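PDB 4QK0: GH127 beta-L-arabinofuranoside, which probably hydrolyses beta-L-arabinofuranosidic linkages, releasing L-arabinose, as a family 127 glycoside hydrolase. Local coordinates for residues 401-406 with 636-641; 368-373 with 381-386. All blocks are in the same frame, centred on the assembly; numbering follows the deposited sequence.

Following the chain from its N terminus, contact 2 comes first. Segments 368-373 and 381-386 lie between helix 354-365 and strand 386-387, and close a short loop with seven residues between them. Contact 1 opens later, at 401-406. It closes only at 636-641, so the 229 residues between its segments include the middle domain and most of the C-terminal domain. The two contacts are in series and neither nests nor crosses. The centres of contact 1 and contact 2 are about 10 Å apart. R404 joins them, with a salt bridge to D373 and a probable hydrogen bond to S370 O. Contact 2 holds together a loop within the catalytic domain; contact 1 ties that domain to the C-terminal one.

Contact 1: residues 401-406 with 636-641; sequences KPVRQK and RGEGEM
One face of the E638 carboxylate covers the CB-CG edge of the P402 ring, the two planes being steeply inclined, and V403 comes in from the OE1 side. This surface contact between two loops joins the catalytic domain, of the helical-barrel (six-hairpin) clan, to the C-terminal domain. P402 CG and CB both sit about 4.0 Å from E638 CD, beneath the carboxylate plane. The two side chains run side by side and point the same way. V403 crosses E638 at about a right angle. Its CG1 is 3.6 Å from E638 OE1 and 3.7 Å from E638 CB, so one methyl touches both the carboxylate and the start of the chain. CG of E638 is anti to the backbone N (chi1 -168°), and the chain is extended beyond it. This reach brings the carboxylate onto the CB-CG edge of the proline, although the E638 CB does not point at the other loop. The contact is by packing, and no direct hydrogen bond joins the two segments. Nearby, R404 makes a cation-pi contact with W633, a second tie between the domains. E640 forms a salt bridge with R544 of the second subunit, so 636-641 also faces the dimer partner. Water 1 lies between the two backbones. It accepts from G639 N at 3.0 Å; its 2.5 Å contact with P402 O is short enough to leave that bond doubtful.

Contact 2: residues 368-373 with 381-386; sequences TISGMD and YVNPLE
G371 and N383 are the closest backbone pair, with their CA atoms 6.7 Å apart. Residues 369-371 form a short 3-10 turn, in which G371 N donates to T368 O at 2.9 Å. A side chain on G371 would run into that same carbonyl oxygen, so glycine fits the turn. The segment 381-386 is irregular and passes the turn with N383 pointing at it. S370 also points across. Its OG lies between the backbone N and the carbonyl carbon (chi1 65°), which brings it to the N383 amide. As modelled, N383 ND2 is 2.7 Å from S370 OG and 3.5 Å from G371 N. The N and O of this amide may be interchanged, so the identity of the atom facing S370 is uncertain. With an alanine at N383 the amide is lost, and S370 OG would probably be left without this polar neighbour and a gap opened beside the turn. All three residues are buried. On the far side of the turn, I369 packs on helix 22-42, and T368 and M372 pack on L417 of helix 413-422. Beyond N383, L385 makes a backbone hydrogen bond with V643 of strand 641-647, the strand that pairs with 386-387.

Contact 1: residues 401-406 with 636-641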
loop_
_atom_site.group_PDB
_atom_site.type_symbol
_atom_site.label_atom_id
_atom_site.label_comp_id
_atom_site.label_asym_id
_atom_site.label_seq_id
_atom_site.Cartn_x
_atom_site.Cartn_y
_atom_site.Cartn_z
ATOM N N LYS A 401 -10.373 7.978 3.070
ATOM C CA LYS A 401 -10.703 9.340 3.511
ATOM C C LYS A 401 -10.759 9.365 5.008
ATOM O O LYS A 401 -11.375 8.528 5.613
ATOM C CB LYS A 401 -12.038 9.807 2.972
ATOM C CG LYS A 401 -12.154 9.792 1.490
ATOM C CD LYS A 401 -11.151 10.709 0.861
ATOM C CE LYS A 401 -11.071 10.461 -0.628
ATOM N NZ LYS A 401 -10.355 11.616 -1.241
ATOM N N PRO A 402 -10.065 10.320 5.615
ATOM C CA PRO A 402 -10.014 10.352 7.077
ATOM C C PRO A 402 -11.259 10.906 7.739
ATOM O O PRO A 402 -11.428 10.747 8.929
ATOM C CB PRO A 402 -8.799 11.261 7.379
ATOM C CG PRO A 402 -8.639 12.094 6.165
ATOM C CD PRO A 402 -9.082 11.248 4.996
ATOM N N VAL A 403 -12.110 11.585 6.978
ATOM C CA VAL A 403 -13.416 11.968 7.472
ATOM C C VAL A 403 -14.503 11.676 6.450
ATOM O O VAL A 403 -14.216 11.530 5.255
ATOM C CB VAL A 403 -13.471 13.480 7.827
ATOM C CG1 VAL A 403 -12.442 13.760 8.895
ATOM C CG2 VAL A 403 -13.262 14.388 6.606
ATOM N N ARG A 404 -15.747 11.584 6.924
ATOM C CA ARG A 404 -16.849 11.226 6.060
ATOM C C ARG A 404 -17.201 12.447 5.251
ATOM O O ARG A 404 -16.818 13.534 5.617
ATOM C CB ARG A 404 -18.044 10.718 6.892
ATOM C CG ARG A 404 -17.786 9.425 7.694
ATOM C CD ARG A 404 -19.089 8.757 8.188
ATOM N NE ARG A 404 -18.818 7.561 8.975
ATOM C CZ ARG A 404 -18.481 7.567 10.242
ATOM N NH1 ARG A 404 -18.405 8.695 10.911
ATOM N NH2 ARG A 404 -18.129 6.446 10.838
ATOM N N GLN A 405 -17.891 12.267 4.142
ATOM C CA GLN A 405 -18.236 13.387 3.302
ATOM C C GLN A 405 -19.520 13.106 2.529
ATOM O O GLN A 405 -20.132 12.034 2.672
ATOM C CB GLN A 405 -17.102 13.630 2.317
ATOM C CG GLN A 405 -16.770 12.420 1.480
ATOM C CD GLN A 405 -15.550 12.601 0.575
ATOM O OE1 GLN A 405 -14.425 12.863 1.035
ATOM N NE2 GLN A 405 -15.759 12.404 -0.725
ATOM N N LYS A 406 -19.953 14.050 1.706
ATOM C CA LYS A 406 -20.928 13.711 0.649
ATOM C C LYS A 406 -20.228 13.230 -0.619
ATOM O O LYS A 406 -19.063 13.583 -0.893
ATOM C CB LYS A 406 -21.848 14.868 0.337
ATOM C CG LYS A 406 -22.843 15.109 1.440
ATOM C CD LYS A 406 -22.302 16.067 2.500
ATOM C CE LYS A 406 -22.993 17.440 2.404
ATOM N NZ LYS A 406 -22.281 18.569 3.073
ATOM N N ARG A 636 -16.301 12.747 15.984
ATOM C CA ARG A 636 -15.770 13.777 16.849
ATOM C C ARG A 636 -14.495 14.356 16.266
ATOM O O ARG A 636 -13.583 14.682 16.955
ATOM C CB ARG A 636 -15.537 13.174 18.205
ATOM C CG ARG A 636 -16.848 12.737 18.849
ATOM C CD ARG A 636 -16.645 11.920 20.108
ATOM N NE ARG A 636 -15.859 10.707 19.869
ATOM C CZ ARG A 636 -15.162 10.066 20.796
ATOM N NH1 ARG A 636 -15.100 10.523 22.041
ATOM N NH2 ARG A 636 -14.457 9.008 20.472
ATOM N N GLY A 637 -14.486 14.521 14.963
ATOM C CA GLY A 637 -13.409 15.157 14.248
ATOM C C GLY A 637 -12.333 14.209 13.752
ATOM O O GLY A 637 -12.204 13.059 14.181
ATOM N N GLU A 638 -11.551 14.736 12.833
ATOM C CA GLU A 638 -10.445 14.024 12.231
ATOM C C GLU A 638 -9.427 13.594 13.284
ATOM O O GLU A 638 -9.154 14.305 14.246
ATOM C CB GLU A 638 -9.785 14.897 11.174
ATOM C CG GLU A 638 -8.799 14.151 10.292
ATOM C CD GLU A 638 -8.471 14.877 8.986
ATOM O OE1 GLU A 638 -9.350 15.501 8.378
ATOM O OE2 GLU A 638 -7.303 14.857 8.579
ATOM N N GLY A 639 -8.928 12.377 13.138
ATOM C CA GLY A 639 -7.921 11.872 14.045
ATOM C C GLY A 639 -7.565 10.431 13.750
ATOM O O GLY A 639 -8.213 9.764 12.921
ATOM N N GLU A 640 -6.502 9.963 14.386
ATOM C CA GLU A 640 -6.120 8.577 14.288
ATOM C C GLU A 640 -7.237 7.668 14.827
ATOM O O GLU A 640 -7.982 8.051 15.756
ATOM C CB GLU A 640 -4.813 8.334 15.064
ATOM C CG GLU A 640 -3.610 9.007 14.421
ATOM C CD GLU A 640 -2.277 8.548 15.021
ATOM O OE1 GLU A 640 -2.098 7.346 15.364
ATOM O OE2 GLU A 640 -1.420 9.420 15.207
HETATM N N MSE A 641 -7.252 6.434 14.298
HETATM C CA MSE A 641 -8.136 5.340 14.789
HETATM C C MSE A 641 -7.494 4.014 14.524
HETATM O O MSE A 641 -6.873 3.850 13.506
HETATM C CB MSE A 641 -9.490 5.458 14.086
HETATM C CG MSE A 641 -10.500 4.420 14.564
HETATM SE SE MSE A 641 -10.286 2.740 13.506
HETATM C CE MSE A 641 -10.958 3.315 11.845
HETATM O O HOH W 1 -9.688 10.711 10.738
#

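Contact 2: residues 368-373 with 381-386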
loop_
_atom_site.group_PDB
_atom_site.type_symbol
_atom_site.label_atom_id
_atom_site.label_comp_id
_atom_site.label_asym_id
_atom_site.label_seq_id
_atom_site.Cartn_x
_atom_site.Cartn_y
_atom_site.Cartn_z
ATOM N N THR A 368 -21.196 -1.810 8.210
ATOM C CA THR A 368 -22.208 -1.190 7.348
ATOM C C THR A 368 -22.442 0.210 7.917
ATOM O O THR A 368 -22.230 1.180 7.238
ATOM C CB THR A 368 -23.576 -1.936 7.309
ATOM O OG1 THR A 368 -24.021 -2.175 8.653
ATOM C CG2 THR A 368 -23.450 -3.249 6.575
ATOM N N ILE A 369 -22.975 0.281 9.128
ATOM C CA ILE A 369 -23.328 1.526 9.703
ATOM C C ILE A 369 -22.080 2.424 9.961
ATOM O O ILE A 369 -22.228 3.628 10.142
ATOM C CB ILE A 369 -24.165 1.343 10.997
ATOM C CG1 ILE A 369 -23.586 0.327 11.894
ATOM C CG2 ILE A 369 -25.594 0.913 10.653
ATOM C CD1 ILE A 369 -24.196 0.342 13.290
ATOM N N SER A 370 -20.887 1.841 9.986
ATOM C CA SER A 370 -19.655 2.636 10.020
ATOM C C SER A 370 -19.572 3.574 8.840
ATOM O O SER A 370 -18.909 4.599 8.914
ATOM C CB SER A 370 -18.425 1.741 10.022
ATOM O OG SER A 370 -18.307 0.993 8.818
ATOM N N GLY A 371 -20.290 3.240 7.776
ATOM C CA GLY A 371 -20.368 4.030 6.584
ATOM C C GLY A 371 -21.111 5.372 6.639
ATOM O O GLY A 371 -21.181 6.083 5.632
HETATM N N MSE A 372 -21.697 5.690 7.784
HETATM C CA MSE A 372 -22.386 6.951 7.938
HETATM C C MSE A 372 -22.062 7.567 9.262
HETATM O O MSE A 372 -21.768 6.885 10.239
HETATM C CB MSE A 372 -23.927 6.878 7.733
HETATM C CG MSE A 372 -24.628 5.949 8.729
HETATM SE SE MSE A 372 -26.619 6.146 8.665
HETATM C CE MSE A 372 -26.776 7.120 6.980
ATOM N N ASP A 373 -22.122 8.904 9.267
ATOM C CA ASP A 373 -22.114 9.680 10.520
ATOM C C ASP A 373 -23.400 9.362 11.247
ATOM O O ASP A 373 -24.438 9.047 10.602
ATOM C CB ASP A 373 -22.094 11.230 10.249
ATOM C CG ASP A 373 -20.670 11.824 9.986
ATOM O OD1 ASP A 373 -19.611 11.165 10.189
ATOM O OD2 ASP A 373 -20.624 13.032 9.592
ATOM N N TYR A 381 -17.163 5.788 1.717
ATOM C CA TYR A 381 -17.161 4.753 0.708
ATOM C C TYR A 381 -16.311 3.604 1.276
ATOM O O TYR A 381 -16.764 2.495 1.378
ATOM C CB TYR A 381 -16.619 5.350 -0.563
ATOM C CG TYR A 381 -17.027 4.660 -1.829
ATOM C CD1 TYR A 381 -16.290 3.588 -2.299
ATOM C CD2 TYR A 381 -18.104 5.107 -2.586
ATOM C CE1 TYR A 381 -16.617 2.930 -3.471
ATOM C CE2 TYR A 381 -18.432 4.465 -3.779
ATOM C CZ TYR A 381 -17.685 3.361 -4.211
ATOM O OH TYR A 381 -17.950 2.654 -5.374
ATOM N N VAL A 382 -15.132 3.934 1.786
ATOM C CA VAL A 382 -14.134 2.992 2.308
ATOM C C VAL A 382 -14.126 2.969 3.797
ATOM O O VAL A 382 -14.202 4.022 4.424
ATOM C CB VAL A 382 -12.756 3.466 1.829
ATOM C CG1 VAL A 382 -11.637 2.867 2.614
ATOM C CG2 VAL A 382 -12.629 3.213 0.338
ATOM N N ASN A 383 -14.056 1.774 4.392
ATOM C CA ASN A 383 -14.119 1.647 5.834
ATOM C C ASN A 383 -12.850 1.016 6.401
ATOM O O ASN A 383 -12.770 -0.216 6.591
ATOM C CB ASN A 383 -15.299 0.807 6.298
ATOM C CG ASN A 383 -16.599 1.437 5.927
ATOM O OD1 ASN A 383 -17.070 1.237 4.814
ATOM N ND2 ASN A 383 -17.119 2.297 6.793
ATOM N N PRO A 384 -11.875 1.846 6.744
ATOM C CA PRO A 384 -10.577 1.319 7.140
ATOM C C PRO A 384 -10.612 0.829 8.559
ATOM O O PRO A 384 -11.506 1.176 9.309
ATOM C CB PRO A 384 -9.680 2.533 6.988
ATOM C CG PRO A 384 -10.578 3.675 7.340
ATOM C CD PRO A 384 -11.917 3.315 6.780
ATOM N N LEU A 385 -9.655 -0.018 8.921
ATOM C CA LEU A 385 -9.507 -0.464 10.290
ATOM C C LEU A 385 -8.359 0.185 11.005
ATOM O O LEU A 385 -8.115 -0.058 12.214
ATOM C CB LEU A 385 -9.358 -1.991 10.338
ATOM C CG LEU A 385 -10.693 -2.719 10.183
ATOM C CD1 LEU A 385 -11.170 -2.717 8.730
ATOM C CD2 LEU A 385 -10.447 -4.121 10.698
ATOM N N GLU A 386 -7.664 1.052 10.288
ATOM C CA GLU A 386 -6.530 1.796 10.871
ATOM C C GLU A 386 -6.327 3.066 10.087
ATOM O O GLU A 386 -6.214 3.043 8.868
ATOM C CB GLU A 386 -5.270 0.974 10.841
ATOM C CG GLU A 386 -4.022 1.740 11.277
ATOM C CD GLU A 386 -2.817 0.825 11.384
ATOM O OE1 GLU A 386 -2.833 -0.046 12.240
ATOM O OE2 GLU A 386 -1.883 0.924 10.556
#